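Inorganic pyrophosphatase (Neisseria gonorrhoeae, PDB 5TEA) probably catalyses the magnesium-dependent hydrolysis of inorganic pyrophosphate to two phosphate ions, working in the cytoplasm as a homohexamer. Local coordinates at residues Lys39-Arg44 against Gln50-Glu55; Thr63-Ile68 against Asp112-Cys117; Gly101-Val106 against Phe145-Tyr150. All coordinates share one frame; numbering follows the deposited sequence.

Interaction 1: residues Lys39-Arg44 against Gln50-Glu55; sequences KIEWNR and QLDRIE. Unlike the reference sequence in segment 50-55: Ile54 (reference Val).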
loop_
_atom_site.group_PDB
_atom_site.type_symbol
_atom_site.label_atom_id
_atom_site.label_comp_id
_atom_site.label_asym_id
_atom_site.label_seq_id
_atom_site.Cartn_x
_atom_site.Cartn_y
_atom_site.Cartn_z
ATOM N N LYS B 39 10.004 -15.118 -4.745
ATOM C CA LYS B 39 10.119 -15.965 -5.934
ATOM C C LYS B 39 9.088 -17.076 -5.822
ATOM O O LYS B 39 9.317 -18.099 -5.172
ATOM C CB LYS B 39 11.517 -16.540 -6.092
ATOM C CG LYS B 39 11.635 -17.382 -7.362
ATOM C CD LYS B 39 12.968 -18.114 -7.383
ATOM C CE LYS B 39 13.136 -18.883 -8.680
ATOM N NZ LYS B 39 11.863 -19.524 -9.106
ATOM N N ILE B 40 7.955 -16.878 -6.477
ATOM C CA ILE B 40 6.846 -17.814 -6.446
ATOM C C ILE B 40 6.824 -18.544 -7.778
ATOM O O ILE B 40 7.001 -17.933 -8.836
ATOM C CB ILE B 40 5.520 -17.083 -6.163
ATOM C CG1 ILE B 40 5.603 -16.421 -4.785
ATOM C CG2 ILE B 40 4.331 -18.048 -6.213
ATOM C CD1 ILE B 40 4.503 -15.411 -4.529
ATOM N N GLU B 41 6.658 -19.856 -7.716
ATOM C CA GLU B 41 6.661 -20.713 -8.888
ATOM C C GLU B 41 5.471 -21.652 -8.815
ATOM O O GLU B 41 5.141 -22.165 -7.743
ATOM C CB GLU B 41 7.961 -21.517 -8.943
ATOM C CG GLU B 41 8.339 -22.037 -10.306
ATOM C CD GLU B 41 9.638 -22.833 -10.261
ATOM O OE1 GLU B 41 9.989 -23.342 -9.164
ATOM O OE2 GLU B 41 10.307 -22.933 -11.315
ATOM N N TRP B 42 4.821 -21.870 -9.951
ATOM C CA TRP B 42 3.840 -22.942 -10.044
ATOM C C TRP B 42 4.560 -24.278 -9.986
ATOM O O TRP B 42 5.432 -24.561 -10.812
ATOM C CB TRP B 42 3.047 -22.815 -11.345
ATOM C CG TRP B 42 2.165 -23.976 -11.660
ATOM C CD1 TRP B 42 2.362 -24.922 -12.633
ATOM C CD2 TRP B 42 0.926 -24.303 -11.027
ATOM N NE1 TRP B 42 1.323 -25.820 -12.634
ATOM C CE2 TRP B 42 0.426 -25.461 -11.661
ATOM C CE3 TRP B 42 0.194 -23.735 -9.982
ATOM C CZ2 TRP B 42 -0.774 -26.060 -11.283
ATOM C CZ3 TRP B 42 -1.003 -24.329 -9.610
ATOM C CH2 TRP B 42 -1.473 -25.478 -10.257
ATOM N N ASN B 43 4.197 -25.102 -9.018
ATOM C CA ASN B 43 4.843 -26.395 -8.835
ATOM C C ASN B 43 4.022 -27.431 -9.594
ATOM O O ASN B 43 2.939 -27.825 -9.156
ATOM C CB ASN B 43 4.967 -26.718 -7.352
ATOM C CG ASN B 43 5.782 -27.969 -7.094
ATOM O OD1 ASN B 43 5.508 -29.029 -7.653
ATOM N ND2 ASN B 43 6.795 -27.847 -6.241
ATOM N N ARG B 44 4.548 -27.871 -10.744
ATOM C CA ARG B 44 3.802 -28.787 -11.604
ATOM C C ARG B 44 3.526 -30.111 -10.902
ATOM O O ARG B 44 2.451 -30.698 -11.073
ATOM C CB ARG B 44 4.566 -29.016 -12.913
ATOM N N GLN B 50 4.362 -22.247 -5.084
ATOM C CA GLN B 50 5.358 -22.437 -4.042
ATOM C C GLN B 50 6.224 -21.196 -3.930
ATOM O O GLN B 50 6.734 -20.703 -4.937
ATOM C CB GLN B 50 6.232 -23.652 -4.350
ATOM C CG GLN B 50 7.333 -23.870 -3.332
ATOM C CD GLN B 50 8.098 -25.134 -3.600
ATOM O OE1 GLN B 50 7.821 -25.824 -4.583
ATOM N NE2 GLN B 50 9.063 -25.460 -2.726
ATOM N N LEU B 51 6.420 -20.710 -2.708
ATOM C CA LEU B 51 7.450 -19.703 -2.480
ATOM C C LEU B 51 8.791 -20.424 -2.395
ATOM O O LEU B 51 9.124 -21.021 -1.365
ATOM C CB LEU B 51 7.186 -18.901 -1.211
ATOM C CG LEU B 51 8.235 -17.786 -1.086
ATOM C CD1 LEU B 51 7.604 -16.473 -0.729
ATOM C CD2 LEU B 51 9.324 -18.129 -0.067
ATOM N N ASP B 52 9.570 -20.354 -3.483
ATOM C CA ASP B 52 10.881 -21.002 -3.497
ATOM C C ASP B 52 11.847 -20.319 -2.541
ATOM O O ASP B 52 12.608 -20.992 -1.838
ATOM C CB ASP B 52 11.473 -20.992 -4.907
ATOM C CG ASP B 52 10.732 -21.898 -5.865
ATOM O OD1 ASP B 52 10.024 -22.811 -5.398
ATOM O OD2 ASP B 52 10.869 -21.696 -7.093
ATOM N N ARG B 53 11.860 -18.985 -2.530
ATOM C CA ARG B 53 12.810 -18.252 -1.705
ATOM C C ARG B 53 12.427 -16.783 -1.675
ATOM O O ARG B 53 11.623 -16.317 -2.483
ATOM C CB ARG B 53 14.243 -18.411 -2.228
ATOM C CG ARG B 53 14.453 -17.838 -3.613
ATOM C CD ARG B 53 15.881 -18.089 -4.058
ATOM N NE ARG B 53 16.196 -17.384 -5.293
ATOM C CZ ARG B 53 16.331 -17.968 -6.479
ATOM N NH1 ARG B 53 16.184 -19.281 -6.595
ATOM N NH2 ARG B 53 16.620 -17.235 -7.547
ATOM N N ILE B 54 12.993 -16.062 -0.697
ATOM C CA ILE B 54 12.949 -14.606 -0.667
ATOM C C ILE B 54 14.151 -14.071 -1.438
ATOM O O ILE B 54 15.298 -14.438 -1.146
ATOM C CB ILE B 54 12.964 -14.079 0.781
ATOM C CG1 ILE B 54 11.923 -14.814 1.649
ATOM C CG2 ILE B 54 12.753 -12.551 0.784
ATOM C CD1 ILE B 54 10.473 -14.499 1.332
ATOM N N GLU B 55 13.896 -13.196 -2.421
ATOM C CA GLU B 55 14.976 -12.582 -3.184
ATOM C C GLU B 55 15.411 -11.286 -2.509
ATOM O O GLU B 55 14.677 -10.741 -1.690
ATOM C CB GLU B 55 14.504 -12.290 -4.609
ATOM C CG GLU B 55 14.029 -13.518 -5.385
ATOM C CD GLU B 55 15.157 -14.318 -5.996
ATOM O OE1 GLU B 55 16.284 -14.279 -5.458
ATOM O OE2 GLU B 55 14.914 -14.988 -7.027
#
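Glu41 and Gln50 bond to each other through both backbone N-H and C=O groups, Glu41 N to Gln50 O at 2.9 Å and Gln50 N to Glu41 O at 2.8 Å, in a regular antiparallel pair. Farther on, Lys39 O takes the N-H of Asp52 while Lys39 N donates to Arg53 O. Two residues thus face one, and the helix-like backbone of Asp52 fits a beta bulge. Between these bonds Ile40 and Leu51 form a non-hydrogen-bonded pair, with Ile40 CA donating a C-H contact to Gln50 O. Amides meet at the hairpin's turn end: Asn43 ND2 reaches Gln50 OE1 at 2.8 Å, the two amide planes only 20° apart. The charged groups gather on the face that carries Lys39, Glu41 and Arg53. Lys39 runs out extended as far as CE and bends at its last torsion (chi4 -40°), which brings NZ to 3.1 Å from Asp52 OD2 in a salt bridge on the anti lone pair. On the way, its CD lies over the centre of the Arg53 guanidinium, 3.5 Å from Arg53 CZ. Arg53 is steadied in turn by NE, which points in the guanidinium plane to Glu55 OE1 at 3.1 Å. Gln50 and Leu51 also pair with a strand of a second subunit. The whole is a beta hairpin, probably with a bulge at Asp52, whose Lys39 and Arg53 probably bind substrate in this pyrophosphatase family.

Interaction 2: residues Thr63-Ile68 against Asp112-Cys117; sequences TNYGFI and DDKIVC. With CA (calcium ion), chain I.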
loop_
_atom_site.group_PDB
_atom_site.type_symbol
_atom_site.label_atom_id
_atom_site.label_comp_id
_atom_site.label_asym_id
_atom_site.label_seq_id
_atom_site.Cartn_x
_atom_site.Cartn_y
_atom_site.Cartn_z
ATOM N N THR B 63 8.231 -6.503 -13.612
ATOM C CA THR B 63 6.934 -6.764 -14.229
ATOM C C THR B 63 6.297 -7.924 -13.490
ATOM O O THR B 63 6.944 -8.584 -12.687
ATOM C CB THR B 63 7.056 -7.145 -15.711
ATOM O OG1 THR B 63 7.584 -8.478 -15.798
ATOM C CG2 THR B 63 7.998 -6.178 -16.440
ATOM N N ASN B 64 5.031 -8.207 -13.786
ATOM C CA ASN B 64 4.482 -9.471 -13.315
ATOM C C ASN B 64 5.230 -10.602 -14.008
ATOM O O ASN B 64 5.775 -10.428 -15.104
ATOM C CB ASN B 64 2.982 -9.562 -13.598
ATOM C CG ASN B 64 2.223 -8.377 -13.061
ATOM O OD1 ASN B 64 1.988 -8.265 -11.843
ATOM N ND2 ASN B 64 1.815 -7.485 -13.956
ATOM N N TYR B 65 5.274 -11.762 -13.356
ATOM C CA TYR B 65 6.039 -12.896 -13.855
ATOM C C TYR B 65 5.136 -14.117 -13.910
ATOM O O TYR B 65 4.510 -14.471 -12.907
ATOM C CB TYR B 65 7.244 -13.160 -12.948
ATOM C CG TYR B 65 8.330 -14.030 -13.535
ATOM C CD1 TYR B 65 9.377 -13.472 -14.268
ATOM C CD2 TYR B 65 8.344 -15.403 -13.314
ATOM C CE1 TYR B 65 10.383 -14.261 -14.786
ATOM C CE2 TYR B 65 9.360 -16.199 -13.825
ATOM C CZ TYR B 65 10.374 -15.617 -14.558
ATOM O OH TYR B 65 11.393 -16.385 -15.066
ATOM N N GLY B 66 5.057 -14.759 -15.071
ATOM C CA GLY B 66 4.206 -15.933 -15.177
ATOM C C GLY B 66 4.712 -16.990 -16.136
ATOM O O GLY B 66 5.890 -16.984 -16.501
ATOM N N PHE B 67 3.835 -17.892 -16.580
ATOM C CA PHE B 67 4.261 -18.908 -17.537
ATOM C C PHE B 67 3.129 -19.223 -18.501
ATOM O O PHE B 67 1.967 -18.892 -18.264
ATOM C CB PHE B 67 4.722 -20.192 -16.842
ATOM C CG PHE B 67 3.614 -20.977 -16.188
ATOM C CD1 PHE B 67 3.172 -20.651 -14.905
ATOM C CD2 PHE B 67 3.033 -22.057 -16.834
ATOM C CE1 PHE B 67 2.165 -21.383 -14.289
ATOM C CE2 PHE B 67 2.012 -22.788 -16.219
ATOM C CZ PHE B 67 1.585 -22.450 -14.946
ATOM N N ILE B 68 3.488 -19.887 -19.593
ATOM C CA ILE B 68 2.529 -20.355 -20.589
ATOM C C ILE B 68 2.254 -21.831 -20.321
ATOM O O ILE B 68 3.201 -22.637 -20.337
ATOM C CB ILE B 68 3.054 -20.157 -22.021
ATOM C CG1 ILE B 68 3.430 -18.691 -22.285
ATOM C CG2 ILE B 68 2.012 -20.628 -23.013
ATOM C CD1 ILE B 68 4.132 -18.483 -23.647
ATOM N N ASP B 112 16.883 -19.398 -21.586
ATOM C CA ASP B 112 15.761 -19.194 -20.667
ATOM C C ASP B 112 14.971 -17.957 -21.103
ATOM O O ASP B 112 14.805 -16.994 -20.357
ATOM C CB ASP B 112 16.260 -19.063 -19.230
ATOM C CG ASP B 112 15.138 -19.159 -18.212
ATOM O OD1 ASP B 112 14.093 -19.757 -18.536
ATOM O OD2 ASP B 112 15.290 -18.622 -17.097
ATOM N N ASP B 113 14.472 -17.994 -22.338
ATOM C CA ASP B 113 13.778 -16.851 -22.921
ATOM C C ASP B 113 12.505 -16.541 -22.150
ATOM O O ASP B 113 11.896 -17.420 -21.534
ATOM C CB ASP B 113 13.407 -17.124 -24.385
ATOM C CG ASP B 113 14.614 -17.341 -25.273
ATOM O OD1 ASP B 113 15.699 -16.815 -24.947
ATOM O OD2 ASP B 113 14.473 -18.029 -26.321
ATOM N N LYS B 114 12.068 -15.283 -22.235
ATOM C CA LYS B 114 10.865 -14.824 -21.554
ATOM C C LYS B 114 10.004 -14.039 -22.535
ATOM O O LYS B 114 10.467 -13.064 -23.134
ATOM C CB LYS B 114 11.239 -13.992 -20.318
ATOM C CG LYS B 114 12.322 -14.712 -19.495
ATOM C CD LYS B 114 12.365 -14.326 -18.046
ATOM C CE LYS B 114 13.617 -14.918 -17.402
ATOM N NZ LYS B 114 13.603 -16.409 -17.444
ATOM N N ILE B 115 8.779 -14.500 -22.735
ATOM C CA ILE B 115 7.845 -13.853 -23.660
ATOM C C ILE B 115 7.312 -12.599 -22.989
ATOM O O ILE B 115 6.945 -12.636 -21.811
ATOM C CB ILE B 115 6.698 -14.811 -24.020
ATOM C CG1 ILE B 115 7.251 -16.182 -24.435
ATOM C CG2 ILE B 115 5.822 -14.232 -25.142
ATOM C CD1 ILE B 115 8.190 -16.088 -25.656
ATOM N N VAL B 116 7.296 -11.478 -23.718
ATOM C CA VAL B 116 6.784 -10.214 -23.186
ATOM C C VAL B 116 5.331 -10.076 -23.620
ATOM O O VAL B 116 5.011 -10.210 -24.809
ATOM C CB VAL B 116 7.621 -9.016 -23.663
ATOM C CG1 VAL B 116 7.151 -7.743 -22.945
ATOM C CG2 VAL B 116 9.110 -9.262 -23.438
ATOM N N CYS B 117 4.446 -9.844 -22.653
ATOM C CA CYS B 117 3.012 -9.841 -22.909
ATOM C C CYS B 117 2.362 -8.665 -22.204
ATOM O O CYS B 117 2.898 -8.124 -21.229
ATOM C CB CYS B 117 2.330 -11.127 -22.404
ATOM S SG CYS B 117 2.770 -12.637 -23.273
HETATM CA CA CA I . 12.138 -20.868 -18.274
HETATM O O HOH W 1 11.535 -19.704 -20.284
HETATM O O HOH W 2 12.430 -20.182 -16.419
#
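The Tyr65 ring is met obliquely by the aliphatic part of Lys114, whose CD comes to 3.8 Å from Tyr65 CE1. At the end of the ring, Lys114 NZ makes a weak hydrogen bond of 3.2 Å to Tyr65 OH. The other flat group, the Asp112 carboxylate, is held at both oxygens: OD1 binds calcium at 2.3 Å, and OD2 forms a salt bridge with Lys114 NZ at 2.8 Å. These residues belong to the five-stranded closed barrel of the family, in which strand 80-83 lies between strands 64-67 and 110-119, so the side chains have to bridge a neighbour's width. Lys114 manages this with a nearly extended chain turned at its last torsion (chi4 -62°), placing NZ among Tyr65 OH, Asp112 OD2 and the backbone Asp112 O. Asp80 OD2 is a further partner of the ammonium, which thus links the metal ligands, though only weakly, to Tyr65, a probable substrate-binding residue. The apolar part of the contact is Ile68 CD1 against Ile115 CG1 at 4.0 Å, the two side chains crossing at about a right angle. Asp73, Asp77, Asp80 and the carbonyl of Glu78 complete the protein ligands of the calcium, which probably occupies a site used by magnesium. Two waters bind it as well; one of them donates a short hydrogen bond of 2.6 Å to Asp113 O.

Interaction 3: residues Gly101-Val106 against Phe145-Tyr150; sequences GVMKFV and FHFNHY
Met103 pushes its terminal methyl onto one face of the Phe147 ring, CE lying 3.6 Å from Phe147 CG and 27° off the ring normal through the centroid. The contact is a CH-pi one from the methyl, and the sulfur adds a Met-aromatic contact, SD standing obliquely to the ring. Extension through SD followed by a turn at the last bond (chi3 80°) carries the methyl over the ring. His146 covers the other face with CD2 over its centre, so the Phe147 ring is a plate slotted between a methionine methyl and a histidine. Phe105 shapes the next hollow. Its ring face receives the edge of Phe147 in an edge-to-face pair, centroids 5.7 Å apart and planes at 71°. The far rim of Phe105 fits into a notch of the helix end: CE1 touches Phe147 CB at 3.7 Å and approaches Phe147 O at 3.3 Å, the carbonyl oxygen lying at the ring edge near its plane. Tyr150 walls the same notch, its CE1 edge meeting Phe105 CZ at 4.0 Å. Met103 and Phe105, two residues apart on the strand, are therefore the two bumps: the methionine methyl rests on a face of Phe147, and Phe105 packs beneath its edge and against its CB and O. Lys114, on the neighbouring strand, touches both phenylalanines and Met103. Strand 159-165 flanks the contact too: Val161 packs on Phe105 and its backbone N bonds to Asn148 OD1. On the helix's other side, Phe145 makes an edge-to-face pair with Phe59 of a third subunit. The contact is helix-on-sheet packing built mainly of aromatic rings, joining the end of helix 137-149 to the barrel strand 94-107 and placing Tyr150, a probable substrate-binding residue, beside the active site.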
loop_
_atom_site.group_PDB
_atom_site.type_symbol
_atom_site.label_atom_id
_atom_site.label_comp_id
_atom_site.label_asym_id
_atom_site.label_seq_id
_atom_site.Cartn_x
_atom_site.Cartn_y
_atom_site.Cartn_z
ATOM N N GLY B 101 6.549 -9.374 -27.730
ATOM C CA GLY B 101 7.974 -9.498 -27.966
ATOM C C GLY B 101 8.557 -10.643 -27.155
ATOM O O GLY B 101 7.829 -11.400 -26.503
ATOM N N VAL B 102 9.881 -10.771 -27.217
ATOM C CA VAL B 102 10.586 -11.784 -26.429
ATOM C C VAL B 102 11.902 -11.218 -25.934
ATOM O O VAL B 102 12.616 -10.528 -26.670
ATOM C CB VAL B 102 10.789 -13.100 -27.214
ATOM C CG1 VAL B 102 11.485 -12.866 -28.580
ATOM C CG2 VAL B 102 11.505 -14.150 -26.360
ATOM N N MET B 103 12.195 -11.473 -24.656
ATOM C CA MET B 103 13.507 -11.195 -24.096
ATOM C C MET B 103 14.338 -12.465 -24.246
ATOM O O MET B 103 14.095 -13.445 -23.540
ATOM C CB MET B 103 13.386 -10.775 -22.628
ATOM C CG MET B 103 14.691 -10.284 -22.055
ATOM S SD MET B 103 14.534 -9.859 -20.308
ATOM C CE MET B 103 14.620 -11.485 -19.568
ATOM N N LYS B 104 15.287 -12.470 -25.200
ATOM C CA LYS B 104 16.189 -13.605 -25.338
ATOM C C LYS B 104 17.201 -13.582 -24.202
ATOM O O LYS B 104 17.890 -12.578 -23.996
ATOM C CB LYS B 104 16.916 -13.571 -26.684
ATOM C CG LYS B 104 15.978 -13.713 -27.870
ATOM C CD LYS B 104 15.393 -15.111 -27.952
ATOM C CE LYS B 104 16.455 -16.124 -28.365
ATOM N NZ LYS B 104 15.914 -17.490 -28.617
ATOM N N PHE B 105 17.311 -14.694 -23.480
ATOM C CA PHE B 105 17.968 -14.652 -22.179
ATOM C C PHE B 105 18.682 -15.968 -21.932
ATOM O O PHE B 105 18.161 -17.043 -22.238
ATOM C CB PHE B 105 16.939 -14.374 -21.083
ATOM C CG PHE B 105 17.523 -14.167 -19.713
ATOM C CD1 PHE B 105 18.362 -13.097 -19.449
ATOM C CD2 PHE B 105 17.182 -15.019 -18.679
ATOM C CE1 PHE B 105 18.892 -12.907 -18.166
ATOM C CE2 PHE B 105 17.686 -14.834 -17.386
ATOM C CZ PHE B 105 18.540 -13.774 -17.135
ATOM N N VAL B 106 19.876 -15.870 -21.363
ATOM C CA VAL B 106 20.668 -17.029 -20.999
ATOM C C VAL B 106 20.873 -16.973 -19.498
ATOM O O VAL B 106 21.276 -15.935 -18.958
ATOM C CB VAL B 106 22.008 -17.063 -21.756
ATOM C CG1 VAL B 106 22.873 -18.212 -21.254
ATOM C CG2 VAL B 106 21.738 -17.203 -23.262
ATOM N N PHE B 145 18.282 -4.464 -17.197
ATOM C CA PHE B 145 19.217 -4.376 -16.078
ATOM C C PHE B 145 18.861 -5.379 -14.994
ATOM O O PHE B 145 19.749 -6.048 -14.436
ATOM C CB PHE B 145 19.248 -2.960 -15.498
ATOM C CG PHE B 145 20.274 -2.788 -14.391
ATOM C CD1 PHE B 145 19.990 -3.189 -13.091
ATOM C CD2 PHE B 145 21.525 -2.245 -14.663
ATOM C CE1 PHE B 145 20.932 -3.058 -12.087
ATOM C CE2 PHE B 145 22.477 -2.100 -13.654
ATOM C CZ PHE B 145 22.173 -2.505 -12.365
ATOM N N HIS B 146 17.571 -5.477 -14.665
ATOM C CA HIS B 146 17.120 -6.414 -13.647
ATOM C C HIS B 146 17.613 -7.820 -13.947
ATOM O O HIS B 146 18.228 -8.473 -13.099
ATOM C CB HIS B 146 15.586 -6.403 -13.532
ATOM C CG HIS B 146 15.060 -7.453 -12.600
ATOM N ND1 HIS B 146 15.037 -7.293 -11.230
ATOM C CD2 HIS B 146 14.611 -8.707 -12.837
ATOM C CE1 HIS B 146 14.559 -8.392 -10.668
ATOM N NE2 HIS B 146 14.309 -9.271 -11.623
ATOM N N PHE B 147 17.326 -8.317 -15.146
ATOM C CA PHE B 147 17.646 -9.710 -15.412
ATOM C C PHE B 147 19.130 -9.938 -15.643
ATOM O O PHE B 147 19.588 -11.069 -15.481
ATOM C CB PHE B 147 16.802 -10.226 -16.595
ATOM C CG PHE B 147 15.393 -10.539 -16.192
ATOM C CD1 PHE B 147 15.111 -11.690 -15.467
ATOM C CD2 PHE B 147 14.356 -9.645 -16.462
ATOM C CE1 PHE B 147 13.812 -11.974 -15.026
ATOM C CE2 PHE B 147 13.051 -9.919 -16.016
ATOM C CZ PHE B 147 12.780 -11.088 -15.321
ATOM N N ASN B 148 19.887 -8.896 -16.004
ATOM C CA ASN B 148 21.340 -9.007 -16.101
ATOM C C ASN B 148 22.017 -9.051 -14.735
ATOM O O ASN B 148 23.167 -9.501 -14.638
ATOM C CB ASN B 148 21.915 -7.819 -16.891
ATOM C CG ASN B 148 21.829 -8.024 -18.395
ATOM O OD1 ASN B 148 21.708 -9.155 -18.860
ATOM N ND2 ASN B 148 21.933 -6.936 -19.161
ATOM N N HIS B 149 21.331 -8.621 -13.680
ATOM C CA HIS B 149 21.994 -8.435 -12.396
ATOM C C HIS B 149 21.314 -9.084 -11.192
ATOM O O HIS B 149 21.850 -8.981 -10.078
ATOM C CB HIS B 149 22.145 -6.932 -12.130
ATOM C CG HIS B 149 23.098 -6.256 -13.063
ATOM N ND1 HIS B 149 24.464 -6.322 -12.896
ATOM C CD2 HIS B 149 22.889 -5.532 -14.189
ATOM C CE1 HIS B 149 25.056 -5.647 -13.868
ATOM N NE2 HIS B 149 24.123 -5.159 -14.667
ATOM N N TYR B 150 20.170 -9.751 -11.362
ATOM C CA TYR B 150 19.393 -10.109 -10.176
ATOM C C TYR B 150 20.018 -11.227 -9.350
ATOM O O TYR B 150 19.627 -11.405 -8.188
ATOM C CB TYR B 150 17.955 -10.478 -10.558
ATOM C CG TYR B 150 17.793 -11.823 -11.228
ATOM C CD1 TYR B 150 18.207 -12.023 -12.540
ATOM C CD2 TYR B 150 17.204 -12.886 -10.553
ATOM C CE1 TYR B 150 18.039 -13.254 -13.160
ATOM C CE2 TYR B 150 17.033 -14.113 -11.160
ATOM C CZ TYR B 150 17.449 -14.293 -12.465
ATOM O OH TYR B 150 17.282 -15.517 -13.070
#

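Interaction 2 lies at the centre of the chain, interaction 3 is buried toward one side, and interaction 1 is only partly buried, in a hairpin next to a second subunit. Their chemistry follows: backbone pairing, amides and charges in 1, metal and ammonium contacts in 2, and aromatic packing in 3. Interactions 2 and 3 share a sheet, since strands 94-107 and 110-119 are neighbours; Lys104 NZ forms a salt bridge with Asp113 OD2 at 2.8 Å. Interaction 1 touches 2 where Trp42 packs on Phe67. Each contact contributes at least one probable substrate-binding residue, so hairpin, barrel and helix end probably border one active site.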